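Local coordinates for protein alanine dehydrogenase (Archaeoglobus fulgidus, PDB 1OMO) that catalyses the NAD(+)-dependent oxidative deamination of L-alanine to pyruvate, and the reverse reductive amination, as a homodimer, at residues L191-P196 with K223-V228; I213-A218 with I285-S290; K233-V238 with D263-I268. One frame throughout, in Å; residues are numbered along the deposited sequence.

All three contacts reach one parallel Rossmann-type sheet, in which strands 190-193, 212-215, 285-289, 234-238 and 264-267 are successive neighbours. Contact 1 joins the end of the first to the loop before helix 228-232, contact 2 pairs the second with the third, and contact 3 pairs the last two. The centres of contacts 1 and 2 lie about 8 Å apart, those of contacts 2 and 3 about 10 Å, and those of contacts 1 and 3 about 15 Å. In sequence, segments of contacts 1 and 2 alternate, and contact 3 falls between residues 218 and 285. Contacts 1 and 2 touch NAD and contribute to the sodium site; contact 3 continues the sheet away from the cofactor.

Contact 1 (L191-P196 with K223-V228); sequences LVTTTP and KQELDV. With NA (sodium ion), chain C; NAD (nicotinamide-adenine-dinucleotide), chain D.
In the NAD site, at the C-terminal end of strand 190-193, Thr-193 and Thr-195 take hold of the Glu-225 carboxylate from the loop ahead of helix 228-232. Where they touch, residues 193-196 and 223-226 run 153° apart. Glu-225 stretches straight beyond CG (chi2 179°), which carries its carboxylate across to the strand end. OE2 accepts two bonds from one residue. Thr-195 N lies 2.6 Å from Glu-225 OE2, well above the carboxylate plane, while Thr-195 OG1 reaches Glu-225 OE2 at 2.8 Å from the anti side, closer to that plane. Both donors come from the same face. The threonine hydroxyl can join its own amide here because it stands between the backbone N and the carbonyl carbon (chi1 79°). The other oxygen, Glu-225 OE1, takes a weak hydrogen bond from Thr-193 OG1 at 2.9 Å. The sodium ion is coordinated by Glu-225 OE1 at 2.4 Å, and Glu-249 coordinates the same ion. With its two oxygens thus divided, the carboxylate has its rotation restricted, and the nearby cation probably favours its ionised form.

Such a loop following a Rossmann strand is where this fold receives its dinucleotide. Thr-195 CG2 packs against the adenine, 3.5 Å from NAD N3A, and Pro-196 CA comes within 3.4 Å of NAD O3D. From the opposing segment, the extended side chain of Lys-223 brings NZ to NAD O3D, a hydrogen bond of 3.0 Å, while its charge is paired with Asp-219 in a salt bridge. Farther from the cofactor, the Thr-193 CG2 methyl meets Leu-226 CD1 at 3.9 Å, and the leucine continues onto Ile-213 of strand 212-215.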
loop_
_atom_site.group_PDB
_atom_site.type_symbol
_atom_site.label_atom_id
_atom_site.label_comp_id
_atom_site.label_asym_id
_atom_site.label_seq_id
_atom_site.Cartn_x
_atom_site.Cartn_y
_atom_site.Cartn_z
ATOM N N LEU A 191 -28.946 -16.272 6.844
ATOM C CA LEU A 191 -29.241 -15.393 5.715
ATOM C C LEU A 191 -27.936 -14.719 5.243
ATOM O O LEU A 191 -27.274 -14.037 6.020
ATOM C CB LEU A 191 -30.278 -14.335 6.155
ATOM C CG LEU A 191 -30.671 -13.197 5.188
ATOM C CD1 LEU A 191 -31.356 -13.765 3.935
ATOM C CD2 LEU A 191 -31.616 -12.206 5.901
ATOM N N VAL A 192 -27.583 -14.938 3.981
ATOM C CA VAL A 192 -26.375 -14.396 3.361
ATOM C C VAL A 192 -26.715 -13.219 2.419
ATOM O O VAL A 192 -27.213 -13.460 1.324
ATOM C CB VAL A 192 -25.702 -15.476 2.487
ATOM C CG1 VAL A 192 -24.410 -14.946 1.907
ATOM C CG2 VAL A 192 -25.492 -16.750 3.286
ATOM N N THR A 193 -26.461 -11.968 2.811
ATOM C CA THR A 193 -26.756 -10.841 1.917
ATOM C C THR A 193 -25.480 -10.503 1.152
ATOM O O THR A 193 -24.455 -10.226 1.721
ATOM C CB THR A 193 -27.283 -9.627 2.679
ATOM O OG1 THR A 193 -26.251 -9.102 3.493
ATOM C CG2 THR A 193 -28.505 -10.032 3.567
ATOM N N THR A 194 -25.560 -10.491 -0.164
ATOM C CA THR A 194 -24.376 -10.327 -0.968
ATOM C C THR A 194 -24.501 -9.261 -2.071
ATOM O O THR A 194 -23.782 -9.287 -3.080
ATOM C CB THR A 194 -24.085 -11.748 -1.512
ATOM O OG1 THR A 194 -22.699 -12.054 -1.402
ATOM C CG2 THR A 194 -24.548 -11.912 -2.859
ATOM N N THR A 195 -25.401 -8.299 -1.865
ATOM C CA THR A 195 -25.635 -7.267 -2.871
ATOM C C THR A 195 -24.815 -6.004 -2.652
ATOM O O THR A 195 -24.297 -5.774 -1.570
ATOM C CB THR A 195 -27.128 -6.842 -2.912
ATOM O OG1 THR A 195 -27.399 -5.942 -1.833
ATOM C CG2 THR A 195 -28.049 -8.059 -2.758
ATOM N N PRO A 196 -24.662 -5.193 -3.703
ATOM C CA PRO A 196 -23.905 -3.942 -3.586
ATOM C C PRO A 196 -24.897 -2.799 -3.400
ATOM O O PRO A 196 -24.589 -1.657 -3.660
ATOM C CB PRO A 196 -23.187 -3.834 -4.925
ATOM C CG PRO A 196 -24.224 -4.431 -5.884
ATOM C CD PRO A 196 -24.742 -5.640 -5.108
ATOM N N LYS A 223 -22.676 2.147 1.403
ATOM C CA LYS A 223 -23.256 0.854 1.045
ATOM C C LYS A 223 -24.031 0.436 2.296
ATOM O O LYS A 223 -23.615 0.759 3.421
ATOM C CB LYS A 223 -22.183 -0.195 0.718
ATOM C CG LYS A 223 -21.667 -0.175 -0.733
ATOM C CD LYS A 223 -20.706 -1.386 -0.940
ATOM C CE LYS A 223 -20.156 -1.485 -2.358
ATOM N NZ LYS A 223 -19.210 -2.619 -2.550
ATOM N N GLN A 224 -25.152 -0.260 2.086
ATOM C CA GLN A 224 -26.015 -0.710 3.177
ATOM C C GLN A 224 -27.083 -1.693 2.681
ATOM O O GLN A 224 -27.844 -1.350 1.774
ATOM C CB GLN A 224 -26.705 0.499 3.779
ATOM C CG GLN A 224 -27.861 0.172 4.731
ATOM C CD GLN A 224 -28.717 1.406 5.019
ATOM O OE1 GLN A 224 -29.318 1.984 4.109
ATOM N NE2 GLN A 224 -28.759 1.819 6.266
ATOM N N GLU A 225 -27.168 -2.891 3.262
ATOM C CA GLU A 225 -28.175 -3.867 2.810
ATOM C C GLU A 225 -29.303 -4.178 3.793
ATOM O O GLU A 225 -30.343 -4.753 3.404
ATOM C CB GLU A 225 -27.538 -5.209 2.466
ATOM C CG GLU A 225 -26.380 -5.162 1.523
ATOM C CD GLU A 225 -25.824 -6.562 1.285
ATOM O OE1 GLU A 225 -24.943 -7.008 2.049
ATOM O OE2 GLU A 225 -26.287 -7.229 0.348
ATOM N N LEU A 226 -29.107 -3.806 5.053
ATOM C CA LEU A 226 -30.079 -4.134 6.074
ATOM C C LEU A 226 -30.842 -2.992 6.665
ATOM O O LEU A 226 -30.281 -1.934 6.931
ATOM C CB LEU A 226 -29.384 -4.883 7.218
ATOM C CG LEU A 226 -29.359 -6.422 7.210
ATOM C CD1 LEU A 226 -29.082 -6.962 5.844
ATOM C CD2 LEU A 226 -28.338 -6.917 8.210
ATOM N N ASP A 227 -32.141 -3.244 6.846
ATOM C CA ASP A 227 -33.071 -2.333 7.499
ATOM C C ASP A 227 -32.307 -2.063 8.771
ATOM O O ASP A 227 -31.898 -2.994 9.431
ATOM C CB ASP A 227 -34.378 -3.088 7.874
ATOM C CG ASP A 227 -35.457 -2.182 8.524
ATOM O OD1 ASP A 227 -35.129 -1.114 9.073
ATOM O OD2 ASP A 227 -36.649 -2.554 8.499
ATOM N N VAL A 228 -32.118 -0.807 9.128
ATOM C CA VAL A 228 -31.397 -0.499 10.346
ATOM C C VAL A 228 -32.075 -1.103 11.589
ATOM O O VAL A 228 -31.405 -1.399 12.581
ATOM C CB VAL A 228 -31.233 1.017 10.487
ATOM C CG1 VAL A 228 -30.689 1.355 11.820
ATOM C CG2 VAL A 228 -30.251 1.522 9.431
HETATM NA NA NA C . -23.802 -5.858 3.846
HETATM P PA NAD D . -21.784 -9.513 -8.514
HETATM O O1A NAD D . -22.118 -8.284 -9.276
HETATM O O2A NAD D . -21.364 -10.772 -9.284
HETATM O O5B NAD D . -22.877 -10.054 -7.400
HETATM C C5B NAD D . -23.939 -9.174 -6.838
HETATM C C4B NAD D . -25.298 -9.814 -7.225
HETATM O O4B NAD D . -26.289 -8.900 -6.576
HETATM C C3B NAD D . -25.728 -9.761 -8.767
HETATM O O3B NAD D . -26.073 -11.113 -9.267
HETATM C C2B NAD D . -26.910 -8.764 -8.840
HETATM O O2B NAD D . -27.845 -8.888 -9.849
HETATM C C1B NAD D . -27.446 -8.865 -7.378
HETATM N N9A NAD D . -28.108 -7.678 -6.922
HETATM C C8A NAD D . -27.836 -6.336 -7.103
HETATM N N7A NAD D . -28.689 -5.541 -6.492
HETATM C C5A NAD D . -29.579 -6.304 -5.871
HETATM C C6A NAD D . -30.735 -5.981 -5.034
HETATM N N6A NAD D . -31.089 -4.745 -4.791
HETATM N N1A NAD D . -31.421 -7.079 -4.546
HETATM C C2A NAD D . -31.080 -8.365 -4.797
HETATM N N3A NAD D . -29.976 -8.723 -5.604
HETATM C C4A NAD D . -29.247 -7.656 -6.103
HETATM O O3 NAD D . -20.672 -9.372 -7.282
HETATM P PN NAD D . -19.930 -10.444 -6.194
HETATM O O1N NAD D . -20.636 -11.770 -6.312
HETATM O O2N NAD D . -18.426 -10.311 -6.332
HETATM O O5D NAD D . -20.445 -9.690 -4.778
HETATM C C5D NAD D . -20.269 -8.136 -4.936
HETATM C C4D NAD D . -20.511 -7.403 -3.658
HETATM O O4D NAD D . -19.576 -8.011 -2.603
HETATM C C3D NAD D . -20.138 -5.887 -3.673
HETATM O O3D NAD D . -20.867 -5.136 -2.685
HETATM C C2D NAD D . -18.636 -5.972 -3.383
HETATM O O2D NAD D . -18.002 -4.745 -3.236
HETATM C C1D NAD D . -18.641 -6.962 -2.124
HETATM N N1N NAD D . -17.426 -7.787 -1.795
HETATM C C2N NAD D . -17.051 -7.680 -0.386
HETATM C C3N NAD D . -16.018 -8.605 0.012
HETATM C C7N NAD D . -15.594 -8.466 1.595
HETATM O O7N NAD D . -14.442 -8.856 1.938
HETATM N N7N NAD D . -16.519 -7.953 2.469
HETATM C C4N NAD D . -15.384 -9.570 -0.805
HETATM C C5N NAD D . -15.861 -9.566 -2.179
HETATM C C6N NAD D . -16.859 -8.700 -2.655
#

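Contact 2 (I213-A218 with I285-S290); sequences INAIGA and ITIFDS. With NAD (nicotinamide-adenine-dinucleotide), chain D.
Parallel strand pairing in the middle of the Rossmann sheet joins Ile-213, Asn-214 and Ala-215 to Ile-287, Phe-288 and Asp-289. The strand axes approach to 4.8 Å with their directions 24° apart. Four backbone bonds establish the register: Ile-213 N to Thr-286 O (2.8 Å), Phe-288 N to Ile-213 O (2.9 Å), Ala-215 N to Phe-288 O, and Ser-290 N to Ala-215 O.

On one sheet face Ile-213 and Ile-287 run alongside one another in the same direction, with Ile-213 CB 4.1 Å from Ile-287 CG1; helix 228-232 covers them through Ile-230. Ala-215 CB completes this apolar strip against Ile-287 CG2. The other face carries Asn-214 and Phe-288, under helix 102-120. Phe-288 has its ring anti to the backbone N (chi1 169°), and Asn-214 OD1 lies at the ring edge, 3.8 Å from Phe-288 CD1, with amide and ring planes 66° apart. That amide oxygen is hydrogen-bonded to His-212.

At the ends of the two strands a water stands 2.7 Å from Ala-215 O and close to OD2 of Asp-289, whose carboxylate is hydrogen-bonded to Glu-249 N. Past them, Ile-216 CD1 touches Ser-290 CB at 3.7 Å. Ser-290 O approaches the nicotinamide amide, 3.2 Å from NAD N7N. Three backbone bonds are close to straight and that of Ala-215 N is bent; with the apolar strip they are likely to hold the two NAD-reaching loops in a set relation.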
loop_
_atom_site.group_PDB
_atom_site.type_symbol
_atom_site.label_atom_id
_atom_site.label_comp_id
_atom_site.label_asym_id
_atom_site.label_seq_id
_atom_site.Cartn_x
_atom_site.Cartn_y
_atom_site.Cartn_z
ATOM N N ILE A 213 -27.141 -13.703 10.260
ATOM C CA ILE A 213 -26.971 -13.039 8.982
ATOM C C ILE A 213 -25.505 -12.785 8.624
ATOM O O ILE A 213 -24.753 -12.158 9.383
ATOM C CB ILE A 213 -27.687 -11.672 8.959
ATOM C CG1 ILE A 213 -29.142 -11.822 9.366
ATOM C CG2 ILE A 213 -27.631 -11.056 7.540
ATOM C CD1 ILE A 213 -29.841 -10.477 9.506
ATOM N N ASN A 214 -25.090 -13.308 7.484
ATOM C CA ASN A 214 -23.751 -13.018 7.035
ATOM C C ASN A 214 -23.998 -11.793 6.156
ATOM O O ASN A 214 -24.565 -11.928 5.065
ATOM C CB ASN A 214 -23.188 -14.165 6.202
ATOM C CG ASN A 214 -22.318 -15.105 7.008
ATOM O OD1 ASN A 214 -22.059 -14.887 8.189
ATOM N ND2 ASN A 214 -21.870 -16.157 6.370
ATOM N N ALA A 215 -23.662 -10.601 6.653
ATOM C CA ALA A 215 -23.862 -9.368 5.870
ATOM C C ALA A 215 -22.546 -9.105 5.137
ATOM O O ALA A 215 -21.607 -8.546 5.725
ATOM C CB ALA A 215 -24.208 -8.217 6.800
ATOM N N ILE A 216 -22.484 -9.516 3.862
ATOM C CA ILE A 216 -21.259 -9.426 3.046
ATOM C C ILE A 216 -21.143 -8.298 2.008
ATOM O O ILE A 216 -20.045 -7.801 1.742
ATOM C CB ILE A 216 -21.001 -10.777 2.215
ATOM C CG1 ILE A 216 -21.227 -12.034 3.068
ATOM C CG2 ILE A 216 -19.516 -10.845 1.741
ATOM C CD1 ILE A 216 -20.230 -12.166 4.213
ATOM N N GLY A 217 -22.265 -7.925 1.393
ATOM C CA GLY A 217 -22.247 -6.940 0.340
ATOM C C GLY A 217 -21.658 -5.569 0.586
ATOM O O GLY A 217 -20.923 -5.058 -0.265
ATOM N N ALA A 218 -21.993 -4.971 1.726
ATOM C CA ALA A 218 -21.539 -3.639 2.079
ATOM C C ALA A 218 -20.054 -3.555 2.419
ATOM O O ALA A 218 -19.587 -4.182 3.369
ATOM C CB ALA A 218 -22.371 -3.130 3.243
ATOM N N ILE A 285 -30.800 -12.588 17.257
ATOM C CA ILE A 285 -30.466 -12.450 15.851
ATOM C C ILE A 285 -28.999 -12.077 15.832
ATOM O O ILE A 285 -28.626 -11.099 16.463
ATOM C CB ILE A 285 -31.248 -11.301 15.178
ATOM C CG1 ILE A 285 -32.729 -11.689 15.120
ATOM C CG2 ILE A 285 -30.614 -11.007 13.771
ATOM C CD1 ILE A 285 -33.675 -10.639 14.486
ATOM N N THR A 286 -28.168 -12.858 15.145
ATOM C CA THR A 286 -26.742 -12.525 15.072
ATOM C C THR A 286 -26.388 -11.996 13.692
ATOM O O THR A 286 -27.031 -12.347 12.690
ATOM C CB THR A 286 -25.815 -13.756 15.425
ATOM O OG1 THR A 286 -26.225 -14.909 14.671
ATOM C CG2 THR A 286 -25.846 -14.057 16.926
ATOM N N ILE A 287 -25.381 -11.123 13.661
ATOM C CA ILE A 287 -24.907 -10.553 12.425
ATOM C C ILE A 287 -23.384 -10.539 12.343
ATOM O O ILE A 287 -22.713 -10.122 13.262
ATOM C CB ILE A 287 -25.354 -9.071 12.207
ATOM C CG1 ILE A 287 -26.855 -8.949 11.961
ATOM C CG2 ILE A 287 -24.626 -8.520 10.949
ATOM C CD1 ILE A 287 -27.347 -7.479 11.917
ATOM N N PHE A 288 -22.859 -11.022 11.222
ATOM C CA PHE A 288 -21.439 -10.948 10.971
ATOM C C PHE A 288 -21.290 -9.881 9.846
ATOM O O PHE A 288 -21.715 -10.091 8.714
ATOM C CB PHE A 288 -20.862 -12.284 10.482
ATOM C CG PHE A 288 -19.445 -12.166 9.954
ATOM C CD1 PHE A 288 -19.117 -12.599 8.676
ATOM C CD2 PHE A 288 -18.438 -11.632 10.749
ATOM C CE1 PHE A 288 -17.803 -12.505 8.200
ATOM C CE2 PHE A 288 -17.136 -11.540 10.287
ATOM C CZ PHE A 288 -16.806 -11.978 9.009
ATOM N N ASP A 289 -20.703 -8.743 10.203
ATOM C CA ASP A 289 -20.432 -7.629 9.305
ATOM C C ASP A 289 -19.026 -7.828 8.707
ATOM O O ASP A 289 -18.010 -7.558 9.355
ATOM C CB ASP A 289 -20.466 -6.318 10.082
ATOM C CG ASP A 289 -20.651 -5.126 9.184
ATOM O OD1 ASP A 289 -20.904 -4.033 9.708
ATOM O OD2 ASP A 289 -20.557 -5.274 7.946
ATOM N N SER A 290 -18.990 -8.285 7.462
ATOM C CA SER A 290 -17.750 -8.564 6.788
ATOM C C SER A 290 -17.263 -7.438 5.870
ATOM O O SER A 290 -18.016 -6.906 5.056
ATOM C CB SER A 290 -17.931 -9.878 6.028
ATOM O OG SER A 290 -16.861 -10.194 5.186
HETATM P PA NAD D . -21.784 -9.513 -8.514
HETATM O O1A NAD D . -22.118 -8.284 -9.276
HETATM O O2A NAD D . -21.364 -10.772 -9.284
HETATM O O5B NAD D . -22.877 -10.054 -7.400
HETATM C C5B NAD D . -23.939 -9.174 -6.838
HETATM C C4B NAD D . -25.298 -9.814 -7.225
HETATM O O4B NAD D . -26.289 -8.900 -6.576
HETATM C C3B NAD D . -25.728 -9.761 -8.767
HETATM O O3B NAD D . -26.073 -11.113 -9.267
HETATM C C2B NAD D . -26.910 -8.764 -8.840
HETATM O O2B NAD D . -27.845 -8.888 -9.849
HETATM C C1B NAD D . -27.446 -8.865 -7.378
HETATM N N9A NAD D . -28.108 -7.678 -6.922
HETATM C C8A NAD D . -27.836 -6.336 -7.103
HETATM N N7A NAD D . -28.689 -5.541 -6.492
HETATM C C5A NAD D . -29.579 -6.304 -5.871
HETATM C C6A NAD D . -30.735 -5.981 -5.034
HETATM N N6A NAD D . -31.089 -4.745 -4.791
HETATM N N1A NAD D . -31.421 -7.079 -4.546
HETATM C C2A NAD D . -31.080 -8.365 -4.797
HETATM N N3A NAD D . -29.976 -8.723 -5.604
HETATM C C4A NAD D . -29.247 -7.656 -6.103
HETATM O O3 NAD D . -20.672 -9.372 -7.282
HETATM P PN NAD D . -19.930 -10.444 -6.194
HETATM O O1N NAD D . -20.636 -11.770 -6.312
HETATM O O2N NAD D . -18.426 -10.311 -6.332
HETATM O O5D NAD D . -20.445 -9.690 -4.778
HETATM C C5D NAD D . -20.269 -8.136 -4.936
HETATM C C4D NAD D . -20.511 -7.403 -3.658
HETATM O O4D NAD D . -19.576 -8.011 -2.603
HETATM C C3D NAD D . -20.138 -5.887 -3.673
HETATM O O3D NAD D . -20.867 -5.136 -2.685
HETATM C C2D NAD D . -18.636 -5.972 -3.383
HETATM O O2D NAD D . -18.002 -4.745 -3.236
HETATM C C1D NAD D . -18.641 -6.962 -2.124
HETATM N N1N NAD D . -17.426 -7.787 -1.795
HETATM C C2N NAD D . -17.051 -7.680 -0.386
HETATM C C3N NAD D . -16.018 -8.605 0.012
HETATM C C7N NAD D . -15.594 -8.466 1.595
HETATM O O7N NAD D . -14.442 -8.856 1.938
HETATM N N7N NAD D . -16.519 -7.953 2.469
HETATM C C4N NAD D . -15.384 -9.570 -0.805
HETATM C C5N NAD D . -15.861 -9.566 -2.179
HETATM C C6N NAD D . -16.859 -8.700 -2.655
HETATM O O HOH W 1 -20.735 -6.028 5.233
#

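Contact 3 (K233-V238 with D263-I268); sequences KAKIVV and DVHATI
Backbone bonds pair Val-237 with Ala-266 and Val-238 with Thr-267 as parallel strands whose directions differ by 33°. Ala-266 O accepts from Val-238 N (3.0 Å). Two further bonds flank this pairing, from His-265 N to Ile-236 O (3.0 Å) and from Ile-268 N to Val-238 O (2.8 Å). One water extends the link backwards: it accepts from Ile-236 N and donates to Ala-234 O and to Asp-263 O, the last at 2.6 Å.

The aromatic contact is a CH-pi interaction. Lys-235 CE lies over one face of the His-265 imidazole, 3.8 Å from the centroid and 23° off the ring normal, with Ala-266 CB on the opposite face. The lysine leaves the strand with CG anti to the backbone N (chi1 172°) and bends at chi3, which sends NZ on to a salt bridge with Glu-284 and a hydrogen bond to Gly-278 O. With an alanine here, the imidazole would probably lose the methylene over this face, and Glu-284 the lysine charge it pairs with.

Apolar contacts lie on both sides of the sheet. Val-238 CG1 meets Val-264 CG1 at 3.9 Å, their side chains crossing at about a right angle, while Val-237 CG1 packs on Ile-268 CB at 4.1 Å.

Strand 264-267 is an outermost strand of the parallel sheet within this chain and passes directly into helix 268-273, with Thr-267 as N-cap; strand 234-238 is bordered on its other side by strand 285-289.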
loop_
_atom_site.group_PDB
_atom_site.type_symbol
_atom_site.label_atom_id
_atom_site.label_comp_id
_atom_site.label_asym_id
_atom_site.label_seq_id
_atom_site.Cartn_x
_atom_site.Cartn_y
_atom_site.Cartn_z
ATOM N N LYS A 233 -31.699 -4.612 16.958
ATOM C CA LYS A 233 -32.191 -5.828 17.599
ATOM C C LYS A 233 -31.233 -7.020 17.555
ATOM O O LYS A 233 -31.603 -8.126 17.968
ATOM C CB LYS A 233 -33.534 -6.167 16.904
ATOM C CG LYS A 233 -33.949 -7.624 16.791
ATOM C CD LYS A 233 -35.280 -7.797 15.976
ATOM C CE LYS A 233 -35.085 -7.558 14.485
ATOM N NZ LYS A 233 -36.120 -8.276 13.621
ATOM N N ALA A 234 -29.995 -6.797 17.108
ATOM C CA ALA A 234 -29.088 -7.928 16.949
ATOM C C ALA A 234 -27.744 -7.832 17.646
ATOM O O ALA A 234 -27.306 -6.759 18.056
ATOM C CB ALA A 234 -28.860 -8.189 15.420
ATOM N N LYS A 235 -27.104 -8.989 17.801
ATOM C CA LYS A 235 -25.766 -9.050 18.345
ATOM C C LYS A 235 -24.889 -8.940 17.068
ATOM O O LYS A 235 -24.834 -9.856 16.221
ATOM C CB LYS A 235 -25.530 -10.380 19.055
ATOM C CG LYS A 235 -24.089 -10.583 19.470
ATOM C CD LYS A 235 -23.908 -11.870 20.293
ATOM C CE LYS A 235 -24.471 -11.727 21.715
ATOM N NZ LYS A 235 -24.564 -13.035 22.461
ATOM N N ILE A 236 -24.240 -7.799 16.917
ATOM C CA ILE A 236 -23.415 -7.543 15.743
ATOM C C ILE A 236 -21.957 -7.949 15.973
ATOM O O ILE A 236 -21.328 -7.543 16.931
ATOM C CB ILE A 236 -23.462 -6.038 15.379
ATOM C CG1 ILE A 236 -24.915 -5.566 15.276
ATOM C CG2 ILE A 236 -22.737 -5.782 14.038
ATOM C CD1 ILE A 236 -25.037 -4.036 15.170
ATOM N N VAL A 237 -21.429 -8.767 15.089
ATOM C CA VAL A 237 -20.048 -9.176 15.216
ATOM C C VAL A 237 -19.327 -8.724 13.943
ATOM O O VAL A 237 -19.596 -9.227 12.843
ATOM C CB VAL A 237 -19.940 -10.718 15.425
ATOM C CG1 VAL A 237 -18.453 -11.195 15.429
ATOM C CG2 VAL A 237 -20.547 -11.059 16.789
ATOM N N VAL A 238 -18.409 -7.771 14.092
ATOM C CA VAL A 238 -17.716 -7.293 12.923
ATOM C C VAL A 238 -16.379 -7.982 12.644
ATOM O O VAL A 238 -15.851 -8.777 13.410
ATOM C CB VAL A 238 -17.468 -5.752 12.953
ATOM C CG1 VAL A 238 -18.735 -5.006 13.334
ATOM C CG2 VAL A 238 -16.337 -5.424 13.902
ATOM N N ASP A 263 -23.099 -0.771 20.516
ATOM C CA ASP A 263 -23.974 -1.648 19.785
ATOM C C ASP A 263 -23.208 -2.744 19.047
ATOM O O ASP A 263 -23.812 -3.643 18.449
ATOM C CB ASP A 263 -24.828 -0.835 18.816
ATOM C CG ASP A 263 -25.768 0.121 19.539
ATOM O OD1 ASP A 263 -25.469 1.331 19.605
ATOM O OD2 ASP A 263 -26.804 -0.353 20.061
ATOM N N VAL A 264 -21.888 -2.679 19.063
ATOM C CA VAL A 264 -21.130 -3.730 18.403
ATOM C C VAL A 264 -20.669 -4.635 19.526
ATOM O O VAL A 264 -20.015 -4.192 20.475
ATOM C CB VAL A 264 -19.905 -3.202 17.623
ATOM C CG1 VAL A 264 -19.083 -4.369 17.118
ATOM C CG2 VAL A 264 -20.353 -2.382 16.439
ATOM N N HIS A 265 -21.022 -5.906 19.415
ATOM C CA HIS A 265 -20.686 -6.860 20.451
ATOM C C HIS A 265 -19.228 -7.347 20.505
ATOM O O HIS A 265 -18.638 -7.454 21.587
ATOM C CB HIS A 265 -21.623 -8.070 20.349
ATOM C CG HIS A 265 -21.325 -9.140 21.347
ATOM N ND1 HIS A 265 -21.179 -10.469 20.998
ATOM C CD2 HIS A 265 -21.084 -9.073 22.676
ATOM C CE1 HIS A 265 -20.854 -11.167 22.068
ATOM N NE2 HIS A 265 -20.789 -10.345 23.100
ATOM N N ALA A 266 -18.658 -7.658 19.351
ATOM C CA ALA A 266 -17.299 -8.167 19.327
ATOM C C ALA A 266 -16.805 -8.215 17.894
ATOM O O ALA A 266 -17.564 -7.928 16.986
ATOM C CB ALA A 266 -17.309 -9.582 19.917
ATOM N N THR A 267 -15.538 -8.563 17.699
ATOM C CA THR A 267 -14.988 -8.760 16.358
ATOM C C THR A 267 -15.030 -10.292 16.268
ATOM O O THR A 267 -15.114 -10.977 17.280
ATOM C CB THR A 267 -13.511 -8.325 16.226
ATOM O OG1 THR A 267 -12.702 -9.127 17.096
ATOM C CG2 THR A 267 -13.329 -6.852 16.597
ATOM N N ILE A 268 -14.980 -10.845 15.072
ATOM C CA ILE A 268 -15.035 -12.295 14.939
ATOM C C ILE A 268 -13.803 -12.976 15.566
ATOM O O ILE A 268 -13.899 -14.104 16.050
ATOM C CB ILE A 268 -15.204 -12.684 13.443
ATOM C CG1 ILE A 268 -15.447 -14.182 13.308
ATOM C CG2 ILE A 268 -13.984 -12.233 12.650
ATOM C CD1 ILE A 268 -16.522 -14.687 14.195
HETATM O O HOH W 2 -24.545 -6.084 18.862
#